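Rab GDP dissociation inhibitor alpha (Naegleria fowleri, PDB 6C87) probably binds prenylated, GDP-bound Rab GTPases, slowing release of their GDP and keeping them soluble for recycling between membranes. Local coordinates at residues Val128-Thr131 with Pro132-Ala136; Ala199-Asp203 with Asp204-Thr208; Ser53-Leu56 with Asp57-Phe60. All coordinates share one frame; numbering follows the deposited sequence.

Interaction 1: Val128-Thr131 with Pro132-Ala136; sequences VPIT and PTEVA
Thr-131 and Glu-134 reach across the first turn of helix 132-135 toward each other's backbone, their side chains passing at a slant. From the threonine side, OG1 accepts from Glu-134 N at 3.1 Å. It can do so because it sits between its own backbone N and carbonyl carbon (chi1 65°), which turns the oxygen over the start of the helix and leaves CG2 beside the backbone N. The glutamate answers in the other direction. Its chain runs extended beyond CG, back over the Thr-131 hydroxyl, and delivers OE1 to two successive amides. Ile-130 N meets Glu-134 OE1 nearly end-on to the C-O bond at 2.8 Å. Thr-131 N, 3.0 Å from Glu-134 OE1, comes from well above the carboxylate plane, 44° out of it. One oxygen thus holds two neighbouring N-H groups. Next along the chain comes the first helical bond, Val-135 N to Thr-131 O at 3.0 Å. On the Pro-129 side, Pro-129 CB lies against Glu-134 CB at 3.7 Å and against Val-135 CG2 at 4.0 Å, an apolar patch continued by Phe-193 of helix 188-198 and by Ala-149 and Val-153 of helix 143-157. Reciprocal bonds between the N-cap residue and the residue three further on define a capping box, here at the start of a short helix that follows strand 124-127.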
loop_
_atom_site.group_PDB
_atom_site.type_symbol
_atom_site.label_atom_id
_atom_site.label_comp_id
_atom_site.label_asym_id
_atom_site.label_seq_id
_atom_site.Cartn_x
_atom_site.Cartn_y
_atom_site.Cartn_z
ATOM N N VAL A 128 -15.098 31.625 9.269
ATOM C CA VAL A 128 -15.434 30.211 9.434
ATOM C C VAL A 128 -15.025 29.767 10.836
ATOM O O VAL A 128 -13.846 29.881 11.203
ATOM C CB VAL A 128 -14.759 29.350 8.354
ATOM C CG1 VAL A 128 -14.989 27.876 8.635
ATOM C CG2 VAL A 128 -15.278 29.722 6.969
ATOM N N PRO A 129 -15.952 29.269 11.657
ATOM C CA PRO A 129 -15.575 28.817 13.002
ATOM C C PRO A 129 -15.054 27.386 12.992
ATOM O O PRO A 129 -15.601 26.506 12.324
ATOM C CB PRO A 129 -16.888 28.923 13.791
ATOM C CG PRO A 129 -17.973 28.768 12.753
ATOM C CD PRO A 129 -17.400 29.153 11.409
ATOM N N ILE A 130 -13.980 27.162 13.750
ATOM C CA ILE A 130 -13.288 25.880 13.792
ATOM C C ILE A 130 -13.377 25.235 15.166
ATOM O O ILE A 130 -13.781 24.077 15.293
ATOM C CB ILE A 130 -11.818 26.018 13.347
ATOM C CG1 ILE A 130 -11.791 26.526 11.919
ATOM C CG2 ILE A 130 -11.105 24.695 13.438
ATOM C CD1 ILE A 130 -12.622 25.648 11.006
ATOM N N THR A 131 -13.009 25.969 16.208
ATOM C CA THR A 131 -13.001 25.388 17.537
ATOM C C THR A 131 -14.422 25.323 18.085
ATOM O O THR A 131 -15.302 26.068 17.645
ATOM C CB THR A 131 -12.119 26.214 18.469
ATOM O OG1 THR A 131 -12.693 27.519 18.636
ATOM C CG2 THR A 131 -10.713 26.347 17.904
ATOM N N PRO A 132 -14.680 24.420 19.035
ATOM C CA PRO A 132 -15.998 24.421 19.693
ATOM C C PRO A 132 -16.356 25.762 20.311
ATOM O O PRO A 132 -17.539 26.126 20.342
ATOM C CB PRO A 132 -15.852 23.325 20.758
ATOM C CG PRO A 132 -14.839 22.387 20.185
ATOM C CD PRO A 132 -13.855 23.271 19.454
ATOM N N THR A 133 -15.363 26.512 20.798
ATOM C CA THR A 133 -15.633 27.829 21.369
ATOM C C THR A 133 -16.120 28.807 20.302
ATOM O O THR A 133 -17.043 29.593 20.546
ATOM C CB THR A 133 -14.375 28.357 22.058
ATOM O OG1 THR A 133 -13.839 27.339 22.907
ATOM C CG2 THR A 133 -14.709 29.558 22.921
ATOM N N GLU A 134 -15.508 28.775 19.116
ATOM C CA GLU A 134 -15.943 29.643 18.027
ATOM C C GLU A 134 -17.324 29.245 17.522
ATOM O O GLU A 134 -18.131 30.111 17.158
ATOM C CB GLU A 134 -14.930 29.604 16.885
ATOM C CG GLU A 134 -13.656 30.404 17.120
ATOM C CD GLU A 134 -12.499 29.924 16.245
ATOM O OE1 GLU A 134 -12.671 28.919 15.520
ATOM O OE2 GLU A 134 -11.432 30.575 16.254
ATOM N N VAL A 135 -17.601 27.937 17.465
ATOM C CA VAL A 135 -18.902 27.448 17.012
ATOM C C VAL A 135 -20.003 27.845 17.985
ATOM O O VAL A 135 -21.122 28.181 17.579
ATOM C CB VAL A 135 -18.851 25.921 16.818
ATOM C CG1 VAL A 135 -20.245 25.362 16.587
ATOM C CG2 VAL A 135 -17.946 25.574 15.656
ATOM N N ALA A 136 -19.708 27.829 19.280
ATOM C CA ALA A 136 -20.712 28.196 20.263
ATOM C C ALA A 136 -21.077 29.676 20.218
ATOM O O ALA A 136 -22.085 30.060 20.824
ATOM C CB ALA A 136 -20.221 27.818 21.657
#

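Interaction 2: Ala199-Asp203 with Asp204-Thr208; sequences ALYTD and DSYMT
Tyr-206 lies flat against Tyr-201, and its side chain can be followed outward from the backbone. CB sits over the Tyr-201 ring, 3.6 Å from the centroid and only 14° off the normal, a CH-pi contact; its nearest ring atom is Tyr-201 CE1. At CG the chain has turned between its own backbone N and carbonyl carbon (chi1 73°), which carries the ring back across its neighbour. Tyr-206 CG comes to 3.5 Å from Tyr-201 CD2, Tyr-206 CD1 lies equally near Tyr-201 CG, and Tyr-206 CD2 faces Tyr-201 CE2. The Tyr-201 and Tyr-206 rings form an offset stack, centroids 4.0 Å apart and planes 2° from parallel. At the ring edge Tyr-206 CD1 also meets Asp-203 O, 3.3 Å away and in the ring plane. Tyr-206 OH ends in a hydrogen bond with Tyr-181 OH. The face of the Tyr-206 ring turned from Tyr-201 has Met-207 CG near its rim. Beside the stack, Asp-203 OD1 accepts from Ser-205 OG at 2.6 Å on its syn side and from Ser-205 N at 3.0 Å on its anti side. Water 1 donates to the same OD1 and accepts a weak bond from Tyr-206 N. These donors would be expected to stabilise the ionised carboxylate, while Arg-218, in cation-pi contact with Tyr-201, would probably polarise that ring and perhaps, through it, the stack.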
loop_
_atom_site.group_PDB
_atom_site.type_symbol
_atom_site.label_atom_id
_atom_site.label_comp_id
_atom_site.label_asym_id
_atom_site.label_seq_id
_atom_site.Cartn_x
_atom_site.Cartn_y
_atom_site.Cartn_z
ATOM N N ALA A 199 -15.037 21.248 5.542
ATOM C CA ALA A 199 -14.681 19.983 4.910
ATOM C C ALA A 199 -14.646 20.068 3.389
ATOM O O ALA A 199 -14.139 19.140 2.749
ATOM C CB ALA A 199 -15.650 18.887 5.358
ATOM N N LEU A 200 -15.182 21.148 2.811
ATOM C CA LEU A 200 -15.068 21.484 1.388
ATOM C C LEU A 200 -15.860 20.548 0.478
ATOM O O LEU A 200 -15.503 20.358 -0.686
ATOM C CB LEU A 200 -13.600 21.527 0.941
ATOM C CG LEU A 200 -12.703 22.491 1.713
ATOM C CD1 LEU A 200 -11.440 22.759 0.910
ATOM C CD2 LEU A 200 -13.427 23.798 2.081
ATOM N N TYR A 201 -16.947 19.969 0.974
ATOM C CA TYR A 201 -17.874 19.283 0.088
ATOM C C TYR A 201 -18.692 20.309 -0.682
ATOM O O TYR A 201 -18.927 21.424 -0.213
ATOM C CB TYR A 201 -18.806 18.353 0.869
ATOM C CG TYR A 201 -18.122 17.135 1.449
ATOM C CD1 TYR A 201 -17.693 16.099 0.627
ATOM C CD2 TYR A 201 -17.912 17.015 2.820
ATOM C CE1 TYR A 201 -17.067 14.984 1.152
ATOM C CE2 TYR A 201 -17.290 15.901 3.354
ATOM C CZ TYR A 201 -16.871 14.888 2.516
ATOM O OH TYR A 201 -16.248 13.779 3.042
ATOM N N THR A 202 -19.114 19.929 -1.881
ATOM C CA THR A 202 -19.891 20.813 -2.733
ATOM C C THR A 202 -21.380 20.520 -2.686
ATOM O O THR A 202 -22.171 21.364 -3.119
ATOM C CB THR A 202 -19.403 20.705 -4.178
ATOM O OG1 THR A 202 -19.650 19.380 -4.658
ATOM C CG2 THR A 202 -17.914 20.970 -4.238
ATOM N N ASP A 203 -21.774 19.356 -2.167
ATOM C CA ASP A 203 -23.170 19.050 -1.890
ATOM C C ASP A 203 -23.221 18.120 -0.682
ATOM O O ASP A 203 -22.191 17.666 -0.177
ATOM C CB ASP A 203 -23.876 18.431 -3.104
ATOM C CG ASP A 203 -23.210 17.156 -3.598
ATOM O OD1 ASP A 203 -23.013 16.216 -2.797
ATOM O OD2 ASP A 203 -22.919 17.077 -4.806
ATOM N N ASP A 204 -24.435 17.803 -0.245
ATOM C CA ASP A 204 -24.626 17.057 0.990
ATOM C C ASP A 204 -24.735 15.550 0.793
ATOM O O ASP A 204 -25.099 14.844 1.737
ATOM C CB ASP A 204 -25.861 17.576 1.726
ATOM C CG ASP A 204 -25.669 18.976 2.251
ATOM O OD1 ASP A 204 -24.496 19.389 2.396
ATOM O OD2 ASP A 204 -26.680 19.652 2.538
ATOM N N SER A 205 -24.392 15.030 -0.386
ATOM C CA SER A 205 -24.478 13.588 -0.582
ATOM C C SER A 205 -23.472 12.818 0.270
ATOM O O SER A 205 -23.694 11.632 0.542
ATOM C CB SER A 205 -24.289 13.252 -2.062
ATOM O OG SER A 205 -23.014 13.670 -2.514
ATOM N N TYR A 206 -22.392 13.467 0.723
ATOM C CA TYR A 206 -21.413 12.793 1.571
ATOM C C TYR A 206 -22.036 12.299 2.866
ATOM O O TYR A 206 -21.522 11.351 3.472
ATOM C CB TYR A 206 -20.259 13.745 1.916
ATOM C CG TYR A 206 -20.664 14.806 2.920
ATOM C CD1 TYR A 206 -21.268 15.988 2.506
ATOM C CD2 TYR A 206 -20.472 14.613 4.291
ATOM C CE1 TYR A 206 -21.659 16.953 3.427
ATOM C CE2 TYR A 206 -20.868 15.567 5.215
ATOM C CZ TYR A 206 -21.458 16.740 4.776
ATOM O OH TYR A 206 -21.859 17.698 5.687
ATOM N N MET A 207 -23.138 12.922 3.299
ATOM C CA MET A 207 -23.746 12.591 4.581
ATOM C C MET A 207 -24.210 11.143 4.649
ATOM O O MET A 207 -24.368 10.608 5.750
ATOM C CB MET A 207 -24.936 13.514 4.852
ATOM C CG MET A 207 -24.586 14.966 5.118
ATOM S SD MET A 207 -26.085 15.968 5.270
ATOM C CE MET A 207 -25.392 17.606 5.461
ATOM N N THR A 208 -24.429 10.499 3.502
ATOM C CA THR A 208 -24.880 9.117 3.460
ATOM C C THR A 208 -23.933 8.185 2.717
ATOM O O THR A 208 -24.087 6.963 2.830
ATOM C CB THR A 208 -26.279 9.020 2.824
ATOM O OG1 THR A 208 -26.250 9.545 1.492
ATOM C CG2 THR A 208 -27.298 9.792 3.643
HETATM O O HOH W 1 -20.861 15.040 -1.113
#

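Interaction 3: Ser53-Leu56 with Asp57-Phe60; sequences SLNL and DQMF
Gln-58 N donates to Asn-55 OD1 at 2.8 Å, with the donor tilted 20° from the carbonyl plane, and so caps the helix that starts here. Gln-58 returns the bond: its OE1 accepts from Asn-55 N at 2.9 Å, nearly straight, in the carbonyl plane and on a lone pair. Water 2 lies 3.1 Å from Gln-58 OE1 and also near Ser-53 O, so it may join the two, although it has more acceptors within reach than protons to give. The glutamine arrives there by leaving the backbone with CG beside its N (chi1 -69°) and running extended across Leu-54, whose CG rests on Gln-58 CB. The Asn-55 and Gln-58 side chains cross at about a right angle, yet their terminal amides are stacked, their planes only 22° apart. One residue further into the helix its regular pattern begins, Met-59 N bonding to Asn-55 O at 2.8 Å and Phe-60 N to Leu-56 O at 2.9 Å. Leu-56, Met-59 and Phe-60 are buried. Met-59, bent at chi2 and chi3, sets SD 3.9 Å from Leu-54 CD2 and packs on Ile-312 and Phe-391, while Leu-56 runs alongside Phe-60 in the same direction and also touches Ile-314. In this capping box each side chain supplies an acceptor to the other residue's backbone N-H. Two amides at the strand-to-helix junction are thereby satisfied by neutral carbonyl groups, so the exchange requires no charged residue.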
loop_
_atom_site.group_PDB
_atom_site.type_symbol
_atom_site.label_atom_id
_atom_site.label_comp_id
_atom_site.label_asym_id
_atom_site.label_seq_id
_atom_site.Cartn_x
_atom_site.Cartn_y
_atom_site.Cartn_z
ATOM N N SER A 53 -3.435 33.486 -17.580
ATOM C CA SER A 53 -3.172 34.634 -16.722
ATOM C C SER A 53 -3.040 35.862 -17.614
ATOM O O SER A 53 -2.134 35.930 -18.450
ATOM C CB SER A 53 -1.907 34.415 -15.889
ATOM O OG SER A 53 -1.626 35.536 -15.064
ATOM N N LEU A 54 -3.948 36.814 -17.451
ATOM C CA LEU A 54 -4.033 37.965 -18.336
ATOM C C LEU A 54 -3.677 39.252 -17.608
ATOM O O LEU A 54 -3.969 39.410 -16.416
ATOM C CB LEU A 54 -5.444 38.091 -18.933
ATOM C CG LEU A 54 -5.759 37.276 -20.192
ATOM C CD1 LEU A 54 -5.555 35.793 -19.956
ATOM C CD2 LEU A 54 -7.182 37.550 -20.651
ATOM N N ASN A 55 -3.069 40.186 -18.349
ATOM C CA ASN A 55 -2.907 41.531 -17.832
ATOM C C ASN A 55 -4.131 42.347 -18.235
ATOM O O ASN A 55 -5.041 41.852 -18.908
ATOM C CB ASN A 55 -1.588 42.165 -18.301
ATOM C CG ASN A 55 -1.520 42.392 -19.808
ATOM O OD1 ASN A 55 -2.485 42.814 -20.448
ATOM N ND2 ASN A 55 -0.359 42.120 -20.378
ATOM N N LEU A 56 -4.144 43.623 -17.831
ATOM C CA LEU A 56 -5.347 44.433 -17.988
ATOM C C LEU A 56 -5.642 44.710 -19.460
ATOM O O LEU A 56 -6.796 44.607 -19.893
ATOM C CB LEU A 56 -5.210 45.728 -17.189
ATOM C CG LEU A 56 -6.489 46.530 -16.931
ATOM C CD1 LEU A 56 -7.500 45.724 -16.111
ATOM C CD2 LEU A 56 -6.170 47.835 -16.232
ATOM N N ASP A 57 -4.616 45.042 -20.250
ATOM C CA ASP A 57 -4.827 45.233 -21.684
ATOM C C ASP A 57 -5.402 43.970 -22.313
ATOM O O ASP A 57 -6.294 44.037 -23.169
ATOM C CB ASP A 57 -3.516 45.602 -22.381
ATOM C CG ASP A 57 -2.995 46.988 -22.002
ATOM O OD1 ASP A 57 -1.761 47.182 -22.078
ATOM O OD2 ASP A 57 -3.788 47.864 -21.597
ATOM N N GLN A 58 -4.890 42.806 -21.905
ATOM C CA GLN A 58 -5.381 41.539 -22.437
ATOM C C GLN A 58 -6.817 41.268 -21.994
ATOM O O GLN A 58 -7.610 40.707 -22.760
ATOM C CB GLN A 58 -4.448 40.396 -22.021
ATOM C CG GLN A 58 -3.069 40.447 -22.684
ATOM C CD GLN A 58 -2.068 39.459 -22.094
ATOM O OE1 GLN A 58 -2.091 39.154 -20.894
ATOM N NE2 GLN A 58 -1.180 38.952 -22.945
ATOM N N MET A 59 -7.170 41.649 -20.761
ATOM C CA MET A 59 -8.556 41.517 -20.309
ATOM C C MET A 59 -9.488 42.375 -21.156
ATOM O O MET A 59 -10.548 41.916 -21.595
ATOM C CB MET A 59 -8.673 41.910 -18.841
ATOM C CG MET A 59 -7.996 40.952 -17.896
ATOM S SD MET A 59 -8.881 39.402 -17.710
ATOM C CE MET A 59 -10.339 39.909 -16.820
ATOM N N PHE A 60 -9.106 43.634 -21.390
ATOM C CA PHE A 60 -9.939 44.525 -22.193
ATOM C C PHE A 60 -10.038 44.061 -23.644
ATOM O O PHE A 60 -11.100 44.189 -24.261
ATOM C CB PHE A 60 -9.416 45.958 -22.112
ATOM C CG PHE A 60 -10.040 46.757 -21.003
ATOM C CD1 PHE A 60 -9.719 46.499 -19.676
ATOM C CD2 PHE A 60 -10.970 47.747 -21.283
ATOM C CE1 PHE A 60 -10.303 47.227 -18.652
ATOM C CE2 PHE A 60 -11.561 48.483 -20.262
ATOM C CZ PHE A 60 -11.226 48.222 -18.945
HETATM O O HOH W 2 0.011 38.395 -18.686
#

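Overall arrangement
Along the chain the order is interaction 3, interaction 1, interaction 2. Interactions 1 and 2 are neighbours, centres about 20 Å apart and nearest atoms about 7 Å apart. They do not touch, but both pack on helix 212-229, and helix 188-198, whose side chains meet residues 128-130, leads directly into 199-203. Interaction 3 is remote, its centre about 40 Å from that of interaction 1 and about 36 Å from that of interaction 2, across the chain's centre from the latter. It joins the small 53-54/82-83 sheet to strands 302-315 and 389-400 of the mixed sheet. The contacts thus sample a helix-rich and a sheet-rich part of one GDI-family fold; whether any bears on Rab binding is left open.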